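Local atomic coordinates of hypothetical Membrane Spanning Protein (Bacillus cereus, PDB entry 2FB5), a protein that catalyses the condensation of two ATP molecules into cyclic di-AMP and is required for efficient spore formation. Residues S88-G93 and L122-F127. Sequence-based numbering, arbitrary orientation.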
loop_
_atom_site.group_PDB
_atom_site.type_symbol
_atom_site.label_atom_id
_atom_site.label_comp_id
_atom_site.label_asym_id
_atom_site.label_seq_id
_atom_site.Cartn_x
_atom_site.Cartn_y
_atom_site.Cartn_z
ATOM N N SER A 88 13.795 -29.414 11.549
ATOM C CA SER A 88 15.130 -29.295 10.957
ATOM C C SER A 88 16.200 -29.922 11.856
ATOM O O SER A 88 17.002 -30.738 11.405
ATOM C CB SER A 88 15.467 -27.829 10.685
ATOM O OG SER A 88 16.789 -27.718 10.187
ATOM N N ALA A 89 16.190 -29.549 13.133
ATOM C CA ALA A 89 17.147 -30.070 14.106
ATOM C C ALA A 89 17.135 -31.602 14.180
ATOM O O ALA A 89 18.195 -32.241 14.279
ATOM C CB ALA A 89 16.876 -29.463 15.462
ATOM N N ARG A 90 15.938 -32.184 14.112
ATOM C CA ARG A 90 15.747 -33.624 14.214
ATOM C C ARG A 90 15.907 -34.303 12.848
ATOM O O ARG A 90 15.859 -35.528 12.752
ATOM C CB ARG A 90 14.353 -33.932 14.796
ATOM C CG ARG A 90 14.129 -33.469 16.252
ATOM C CD ARG A 90 12.623 -33.403 16.593
ATOM N NE ARG A 90 12.317 -32.516 17.725
ATOM C CZ ARG A 90 11.139 -31.913 17.933
ATOM N NH1 ARG A 90 10.121 -32.086 17.090
ATOM N NH2 ARG A 90 10.975 -31.124 18.991
ATOM N N LYS A 91 16.099 -33.504 11.797
ATOM C CA LYS A 91 16.124 -34.007 10.422
ATOM C C LYS A 91 14.883 -34.820 10.061
ATOM O O LYS A 91 14.985 -35.885 9.445
ATOM C CB LYS A 91 17.407 -34.812 10.139
ATOM C CG LYS A 91 18.691 -33.979 10.191
ATOM C CD LYS A 91 19.891 -34.784 9.663
ATOM C CE LYS A 91 21.179 -33.977 9.758
ATOM N NZ LYS A 91 21.460 -33.538 11.167
ATOM N N HIS A 92 13.712 -34.305 10.436
ATOM C CA HIS A 92 12.433 -34.902 10.055
ATOM C C HIS A 92 11.887 -34.208 8.826
ATOM O O HIS A 92 11.593 -33.005 8.876
ATOM C CB HIS A 92 11.399 -34.776 11.175
ATOM C CG HIS A 92 11.727 -35.563 12.406
ATOM N ND1 HIS A 92 11.063 -35.383 13.600
ATOM C CD2 HIS A 92 12.659 -36.520 12.635
ATOM C CE1 HIS A 92 11.560 -36.206 14.508
ATOM N NE2 HIS A 92 12.530 -36.908 13.948
ATOM N N GLY A 93 11.744 -34.965 7.739
ATOM C CA GLY A 93 11.187 -34.442 6.496
ATOM C C GLY A 93 9.831 -33.809 6.731
ATOM O O GLY A 93 9.019 -34.334 7.493
ATOM N N LEU A 122 1.454 -29.842 17.074
ATOM C CA LEU A 122 0.684 -30.630 16.116
ATOM C C LEU A 122 1.422 -30.795 14.778
ATOM O O LEU A 122 1.450 -31.892 14.187
ATOM C CB LEU A 122 -0.727 -30.056 15.933
ATOM C CG LEU A 122 -1.600 -30.747 14.870
ATOM C CD1 LEU A 122 -1.744 -32.249 15.140
ATOM C CD2 LEU A 122 -2.974 -30.096 14.809
ATOM N N LEU A 123 2.038 -29.727 14.295
ATOM C CA LEU A 123 2.809 -29.823 13.046
ATOM C C LEU A 123 3.951 -30.824 13.224
ATOM O O LEU A 123 4.239 -31.629 12.334
ATOM C CB LEU A 123 3.368 -28.456 12.637
ATOM C CG LEU A 123 2.395 -27.405 12.100
ATOM C CD1 LEU A 123 3.063 -26.038 12.071
ATOM C CD2 LEU A 123 1.925 -27.810 10.700
ATOM N N GLU A 124 4.607 -30.769 14.380
ATOM C CA GLU A 124 5.739 -31.659 14.629
ATOM C C GLU A 124 5.302 -33.117 14.760
ATOM O O GLU A 124 6.007 -34.019 14.323
ATOM C CB GLU A 124 6.525 -31.214 15.864
ATOM C CG GLU A 124 7.219 -29.860 15.719
ATOM C CD GLU A 124 7.748 -29.348 17.054
ATOM O OE1 GLU A 124 8.226 -30.186 17.841
ATOM O OE2 GLU A 124 7.694 -28.131 17.321
ATOM N N SER A 125 4.130 -33.330 15.354
ATOM C CA SER A 125 3.547 -34.652 15.495
ATOM C C SER A 125 3.206 -35.246 14.115
ATOM O O SER A 125 3.497 -36.417 13.838
ATOM C CB SER A 125 2.298 -34.551 16.372
ATOM O OG SER A 125 1.639 -35.795 16.481
ATOM N N ILE A 126 2.610 -34.434 13.249
ATOM C CA ILE A 126 2.242 -34.882 11.892
ATOM C C ILE A 126 3.445 -35.426 11.121
ATOM O O ILE A 126 3.329 -36.428 10.406
ATOM C CB ILE A 126 1.547 -33.751 11.092
ATOM C CG1 ILE A 126 0.133 -33.515 11.660
ATOM C CG2 ILE A 126 1.472 -34.099 9.568
ATOM C CD1 ILE A 126 -0.513 -32.156 11.278
ATOM N N PHE A 127 4.597 -34.765 11.269
ATOM C CA PHE A 127 5.811 -35.134 10.528
ATOM C C PHE A 127 6.805 -36.004 11.304
ATOM O O PHE A 127 7.981 -36.145 10.906
ATOM C CB PHE A 127 6.498 -33.873 9.989
ATOM C CG PHE A 127 5.699 -33.178 8.944
ATOM C CD1 PHE A 127 5.497 -33.777 7.709
ATOM C CD2 PHE A 127 5.108 -31.957 9.201
ATOM C CE1 PHE A 127 4.739 -33.150 6.727
ATOM C CE2 PHE A 127 4.356 -31.321 8.218
ATOM C CZ PHE A 127 4.175 -31.932 6.976
HETATM O O HOH W 1 8.641 -34.433 14.877
HETATM O O HOH W 2 8.612 -36.731 8.496
#
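H92 and F127 bring the backbones to 6.6 Å, CA to CA, where the turn after helix 77-90 passes the C-terminal end of helix 120-126. K91, with positive phi, closes the first helix in a Schellman motif, and the chain then runs through H92 and G93 into strand 94-98 of the DisA-type nucleotide-binding domain of this diadenylate cyclase. The direct polar link is a salt bridge on the outer side. R90, its chain extended from CG to NE, turns the end of its guanidinium to E124, and both terminal nitrogens close on one oxygen: NH1 lies 2.8 Å from E124 OE1, while NH2 of R90 makes the longer, more bent bond to that OE1 (3.1 Å, 135°). The oxygen sits near the guanidinium plane but is approached from above its own carboxylate, the two planes being 53° apart. E124 OE2 bonds to H86 ND1, so the two carboxylate oxygens go to different partners, both shortly before K91. R90 CB also lies over one face of the H92 imidazole, whose ND1 meets a water in the ring plane; this water donates to E124 O. Deeper in, F127 packs on L87 and V138, and G93 O lies against the F127 side chain, 3.6 Å from CD1. A second water is 2.6 Å from both G93 O and F127 O.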